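Local atomic coordinates of glutamate racemase (Escherichia coli, PDB entry 2JFN), a protein that belongs to the aspartate/glutamate/hydantoin racemase family, with alpha/beta architecture and bound glutamic acid and UDP-N-acetylmuramoyl-L-alanine. Residues P22-F27 / L47-A52; E81-A86 / S248-I253. One frame throughout, in Å; residues are numbered along the deposited sequence.

Interaction 1 (P22-F27 / L47-A52); sequences PTVLVF and LHYIYA
The first torsions of Thr23 (chi1 -64°) and His48 (chi1 168°) set the two side chains alongside each other on one face of the sheet, pointing the same way. Thr23 OG1, standing beside its own backbone N, meets the edge of the imidazole in the ring plane and hydrogen-bonds His48 ND1 at 2.9 Å. A small beta-branched residue suits this place: it fits the strand and brings a hydroxyl to the level of His48 ND1, while its methyl CG2 presses against Ile50 CD1 at 3.4 Å, a tight fit. Further along this face, Leu25 CD1 bridges Ile50 CG2 and Ala52 CB, each 3.9 Å away, and helix 65-82 covers the row through Val79.

On the other face Val24 CG2 lies 3.7 Å from Leu47 CD1, and Val26 CG1 reaches Tyr51 CE2 at 4.0 Å. Slim valines suit positions beside the rings of Tyr49 and Tyr51, whose OH atoms hydrogen-bond Leu44 O and Gly30 O respectively.

Between the faces run five backbone hydrogen bonds of a parallel pair, from His48 N to Pro22 O at one end to Ala52 N to Val26 O at the other. The chemistry implies a largely buried, mostly apolar seam within a beta-alpha-beta unit: alternate backbone polar groups pair here, Thr23, Leu25 and Phe27 turn theirs toward residues 86-89, and the in-plane threonine bond would restrict rotation of the imidazole.

Interaction 2 (E81-A86 / S248-I253); sequences ERYPLA and SADANI
A tyrosine hydroxyl meets a carboxylate on its less usual side: Tyr83 OH donates at 2.7 Å to Asp250 OD2, which accepts with its anti lone pair, the one turned away from the other oxygen. The carboxylate oxygen lies at the ring edge, in the ring plane, while the two flat groups stand 83° apart. With chi1 -68°, Tyr83 points its ring from the end of helix 65-82 toward the 248-253 loop. Tyrosine suits this place because a long, rigid ring carries a hydroxyl across the gap between the two segments. A water that donates to Ala251 O at 2.8 Å also makes a weak bond to Tyr83 OH.

Ser248 OG accepts from Asp250 N at 3.1 Å, which would steady the backbone that carries the aspartate; the same oxygen lies 3.7 Å from Tyr83 CE2. Ile253 offers CG2 to Tyr83 CE1 at 4.4 Å, a loose apolar contact oblique to the ring. Arg82 passes Ile253 at the limit of contact; its NH2 forms a salt bridge with Glu279 OE2.

The serine's bond to the amide two residues on is an ST turn, here at the start of the connection between strands 247-248 and 253-256, joined at the protein surface to the C-terminal end of a helix.

In the fold
Interactions 1 and 2 have centres about 7 Å apart and touch directly, on the same side of the chain's centre. Along the chain, interaction 1 closes first, within the unit strand 21-28, helix 33-43, strand 48-53; helix 65-82 follows and leads into interaction 2, whose second segment arrives 162 residues later. Interaction 1 lies inside the mixed sheet and interaction 2 at its border, where a helix end meets the loop between strands 247-248 and 253-256. Thr23 O probably bonds Ala86 N, Asn252 OD1 probably bonds Tyr49 N, and the Tyr83 and His48 rings meet edge-to-face. Backbone bonds of Ser248 with Arg21 and of Ile253 with Tyr49 and Tyr51 build the late strands into the sheet.

Interaction 1 (P22-F27 / L47-A52)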
loop_
_atom_site.group_PDB
_atom_site.type_symbol
_atom_site.label_atom_id
_atom_site.label_comp_id
_atom_site.label_asym_id
_atom_site.label_seq_id
_atom_site.Cartn_x
_atom_site.Cartn_y
_atom_site.Cartn_z
ATOM N N PRO A 22 8.243 14.764 13.940
ATOM C CA PRO A 22 7.044 14.894 13.111
ATOM C C PRO A 22 6.189 13.632 13.084
ATOM O O PRO A 22 6.691 12.513 12.977
ATOM C CB PRO A 22 7.599 15.279 11.738
ATOM C CG PRO A 22 9.010 14.789 11.765
ATOM C CD PRO A 22 9.454 15.082 13.167
ATOM N N THR A 23 4.888 13.843 13.209
ATOM C CA THR A 23 3.917 12.763 13.220
ATOM C C THR A 23 3.513 12.418 11.797
ATOM O O THR A 23 3.012 13.264 11.055
ATOM C CB THR A 23 2.665 13.178 14.019
ATOM O OG1 THR A 23 3.030 13.384 15.390
ATOM C CG2 THR A 23 1.588 12.106 13.924
ATOM N N VAL A 24 3.739 11.166 11.422
ATOM C CA VAL A 24 3.392 10.698 10.094
ATOM C C VAL A 24 2.403 9.544 10.144
ATOM O O VAL A 24 2.625 8.546 10.829
ATOM C CB VAL A 24 4.648 10.244 9.322
ATOM C CG1 VAL A 24 4.250 9.589 8.013
ATOM C CG2 VAL A 24 5.548 11.448 9.058
ATOM N N LEU A 25 1.310 9.697 9.408
ATOM C CA LEU A 25 0.292 8.665 9.336
ATOM C C LEU A 25 0.486 7.844 8.072
ATOM O O LEU A 25 0.698 8.398 6.996
ATOM C CB LEU A 25 -1.110 9.285 9.296
ATOM C CG LEU A 25 -2.239 8.335 8.877
ATOM C CD1 LEU A 25 -2.428 7.245 9.937
ATOM C CD2 LEU A 25 -3.535 9.129 8.681
ATOM N N VAL A 26 0.435 6.524 8.218
ATOM C CA VAL A 26 0.517 5.619 7.082
ATOM C C VAL A 26 -0.803 4.838 7.160
ATOM O O VAL A 26 -1.074 4.160 8.160
ATOM C CB VAL A 26 1.715 4.651 7.181
ATOM C CG1 VAL A 26 1.723 3.726 5.973
ATOM C CG2 VAL A 26 3.035 5.449 7.237
ATOM N N PHE A 27 -1.624 4.964 6.120
ATOM C CA PHE A 27 -2.935 4.318 6.064
ATOM C C PHE A 27 -3.109 3.281 4.960
ATOM O O PHE A 27 -2.570 3.422 3.866
ATOM C CB PHE A 27 -4.028 5.377 5.877
ATOM C CG PHE A 27 -5.386 4.798 5.559
ATOM C CD1 PHE A 27 -6.221 4.339 6.577
ATOM C CD2 PHE A 27 -5.803 4.655 4.239
ATOM C CE1 PHE A 27 -7.448 3.743 6.285
ATOM C CE2 PHE A 27 -7.030 4.059 3.933
ATOM C CZ PHE A 27 -7.852 3.601 4.957
ATOM N N LEU A 47 10.786 9.226 13.278
ATOM C CA LEU A 47 9.496 9.910 13.275
ATOM C C LEU A 47 8.496 9.281 14.234
ATOM O O LEU A 47 8.703 8.171 14.728
ATOM C CB LEU A 47 8.898 9.898 11.866
ATOM C CG LEU A 47 9.788 10.394 10.728
ATOM C CD1 LEU A 47 9.022 10.324 9.425
ATOM C CD2 LEU A 47 10.237 11.817 11.008
ATOM N N HIS A 48 7.422 10.013 14.519
ATOM C CA HIS A 48 6.356 9.498 15.374
ATOM C C HIS A 48 5.363 8.918 14.377
ATOM O O HIS A 48 4.575 9.653 13.776
ATOM C CB HIS A 48 5.661 10.610 16.161
ATOM C CG HIS A 48 4.394 10.166 16.831
ATOM N ND1 HIS A 48 3.232 10.908 16.799
ATOM C CD2 HIS A 48 4.111 9.060 17.561
ATOM C CE1 HIS A 48 2.289 10.279 17.480
ATOM N NE2 HIS A 48 2.798 9.155 17.952
ATOM N N TYR A 49 5.415 7.608 14.194
ATOM C CA TYR A 49 4.536 6.955 13.240
ATOM C C TYR A 49 3.208 6.475 13.807
ATOM O O TYR A 49 3.122 5.986 14.937
ATOM C CB TYR A 49 5.242 5.759 12.591
ATOM C CG TYR A 49 6.378 6.119 11.657
ATOM C CD1 TYR A 49 7.705 6.056 12.081
ATOM C CD2 TYR A 49 6.123 6.496 10.337
ATOM C CE1 TYR A 49 8.765 6.354 11.206
ATOM C CE2 TYR A 49 7.165 6.800 9.457
ATOM C CZ TYR A 49 8.484 6.724 9.899
ATOM O OH TYR A 49 9.509 7.005 9.017
ATOM N N ILE A 50 2.174 6.635 12.997
ATOM C CA ILE A 50 0.846 6.169 13.341
ATOM C C ILE A 50 0.443 5.295 12.166
ATOM O O ILE A 50 0.462 5.750 11.018
ATOM C CB ILE A 50 -0.174 7.317 13.436
ATOM C CG1 ILE A 50 0.211 8.281 14.562
ATOM C CG2 ILE A 50 -1.573 6.744 13.676
ATOM C CD1 ILE A 50 -0.557 9.595 14.508
ATOM N N TYR A 51 0.115 4.040 12.440
ATOM C CA TYR A 51 -0.333 3.145 11.386
ATOM C C TYR A 51 -1.812 2.909 11.629
ATOM O O TYR A 51 -2.216 2.548 12.737
ATOM C CB TYR A 51 0.408 1.803 11.423
ATOM C CG TYR A 51 0.082 0.928 10.223
ATOM C CD1 TYR A 51 -0.841 -0.115 10.311
ATOM C CD2 TYR A 51 0.648 1.198 8.977
ATOM C CE1 TYR A 51 -1.197 -0.864 9.178
ATOM C CE2 TYR A 51 0.305 0.456 7.843
ATOM C CZ TYR A 51 -0.618 -0.567 7.945
ATOM O OH TYR A 51 -0.970 -1.263 6.801
ATOM N N ALA A 52 -2.625 3.129 10.605
ATOM C CA ALA A 52 -4.060 2.919 10.741
ATOM C C ALA A 52 -4.557 2.017 9.626
ATOM O O ALA A 52 -4.239 2.231 8.452
ATOM C CB ALA A 52 -4.794 4.257 10.697
#

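Interaction 2 (E81-A86 / S248-I253)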
loop_
_atom_site.group_PDB
_atom_site.type_symbol
_atom_site.label_atom_id
_atom_site.label_comp_id
_atom_site.label_asym_id
_atom_site.label_seq_id
_atom_site.Cartn_x
_atom_site.Cartn_y
_atom_site.Cartn_z
ATOM N N GLU A 81 -7.616 13.930 15.049
ATOM C CA GLU A 81 -8.159 14.334 16.338
ATOM C C GLU A 81 -7.287 13.803 17.462
ATOM O O GLU A 81 -7.137 14.451 18.498
ATOM C CB GLU A 81 -9.588 13.816 16.498
ATOM C CG GLU A 81 -10.614 14.683 15.818
ATOM C CD GLU A 81 -10.622 16.095 16.374
ATOM O OE1 GLU A 81 -10.717 16.251 17.613
ATOM O OE2 GLU A 81 -10.536 17.050 15.576
ATOM N N ARG A 82 -6.711 12.624 17.253
ATOM C CA ARG A 82 -5.836 12.019 18.247
ATOM C C ARG A 82 -4.460 12.685 18.217
ATOM O O ARG A 82 -3.855 12.931 19.264
ATOM C CB ARG A 82 -5.695 10.513 17.988
ATOM C CG ARG A 82 -6.941 9.696 18.338
ATOM C CD ARG A 82 -7.228 9.759 19.840
ATOM N NE ARG A 82 -6.170 9.104 20.610
ATOM C CZ ARG A 82 -6.139 7.802 20.884
ATOM N NH1 ARG A 82 -7.114 7.012 20.460
ATOM N NH2 ARG A 82 -5.123 7.288 21.570
ATOM N N TYR A 83 -3.968 12.976 17.016
ATOM C CA TYR A 83 -2.664 13.620 16.855
ATOM C C TYR A 83 -2.591 14.522 15.631
ATOM O O TYR A 83 -2.955 14.108 14.529
ATOM C CB TYR A 83 -1.537 12.589 16.691
ATOM C CG TYR A 83 -1.209 11.739 17.893
ATOM C CD1 TYR A 83 -1.765 10.473 18.048
ATOM C CD2 TYR A 83 -0.307 12.186 18.859
ATOM C CE1 TYR A 83 -1.429 9.670 19.132
ATOM C CE2 TYR A 83 0.035 11.391 19.947
ATOM C CZ TYR A 83 -0.527 10.137 20.077
ATOM O OH TYR A 83 -0.188 9.346 21.154
ATOM N N PRO A 84 -2.139 15.773 15.809
ATOM C CA PRO A 84 -2.032 16.653 14.643
ATOM C C PRO A 84 -1.027 15.932 13.738
ATOM O O PRO A 84 -0.067 15.341 14.230
ATOM C CB PRO A 84 -1.458 17.935 15.236
ATOM C CG PRO A 84 -2.099 17.969 16.604
ATOM C CD PRO A 84 -1.958 16.529 17.065
ATOM N N LEU A 85 -1.246 15.968 12.431
ATOM C CA LEU A 85 -0.363 15.264 11.506
ATOM C C LEU A 85 0.551 16.180 10.707
ATOM O O LEU A 85 0.147 17.252 10.280
ATOM C CB LEU A 85 -1.201 14.434 10.528
ATOM C CG LEU A 85 -2.221 13.458 11.120
ATOM C CD1 LEU A 85 -3.053 12.826 10.005
ATOM C CD2 LEU A 85 -1.494 12.399 11.925
ATOM N N ALA A 86 1.793 15.755 10.520
ATOM C CA ALA A 86 2.734 16.524 9.721
ATOM C C ALA A 86 2.538 16.069 8.272
ATOM O O ALA A 86 2.711 16.839 7.332
ATOM C CB ALA A 86 4.171 16.248 10.181
ATOM N N SER A 248 5.293 14.873 18.027
ATOM C CA SER A 248 4.969 14.277 19.312
ATOM C C SER A 248 6.133 13.421 19.814
ATOM O O SER A 248 6.947 12.938 19.026
ATOM C CB SER A 248 3.707 13.413 19.182
ATOM O OG SER A 248 3.427 12.719 20.381
ATOM N N ALA A 249 6.207 13.239 21.128
ATOM C CA ALA A 249 7.263 12.429 21.715
ATOM C C ALA A 249 6.725 11.041 22.061
ATOM O O ALA A 249 7.479 10.160 22.470
ATOM C CB ALA A 249 7.827 13.113 22.965
ATOM N N ASP A 250 5.418 10.849 21.891
ATOM C CA ASP A 250 4.803 9.557 22.182
ATOM C C ASP A 250 5.384 8.488 21.266
ATOM O O ASP A 250 5.897 8.791 20.189
ATOM C CB ASP A 250 3.280 9.616 21.995
ATOM C CG ASP A 250 2.589 10.469 23.048
ATOM O OD1 ASP A 250 3.257 10.875 24.024
ATOM O OD2 ASP A 250 1.372 10.728 22.907
ATOM N N ALA A 251 5.304 7.235 21.700
ATOM C CA ALA A 251 5.820 6.120 20.916
ATOM C C ALA A 251 4.897 5.836 19.735
ATOM O O ALA A 251 3.754 6.290 19.711
ATOM C CB ALA A 251 5.939 4.883 21.791
ATOM N N ASN A 252 5.399 5.085 18.759
ATOM C CA ASN A 252 4.613 4.745 17.580
ATOM C C ASN A 252 3.371 3.974 17.997
ATOM O O ASN A 252 3.414 3.176 18.927
ATOM C CB ASN A 252 5.426 3.890 16.607
ATOM C CG ASN A 252 6.685 4.578 16.139
ATOM O OD1 ASN A 252 6.733 5.804 16.027
ATOM N ND2 ASN A 252 7.711 3.792 15.845
ATOM N N ILE A 253 2.268 4.206 17.302
ATOM C CA ILE A 253 1.031 3.515 17.642
ATOM C C ILE A 253 0.262 3.042 16.405
ATOM O O ILE A 253 0.331 3.659 15.336
ATOM C CB ILE A 253 0.128 4.440 18.496
ATOM C CG1 ILE A 253 -1.123 3.693 18.956
ATOM C CG2 ILE A 253 -0.256 5.670 17.697
ATOM C CD1 ILE A 253 -2.030 4.540 19.822
HETATM O O HOH W 1 1.323 7.634 19.553
#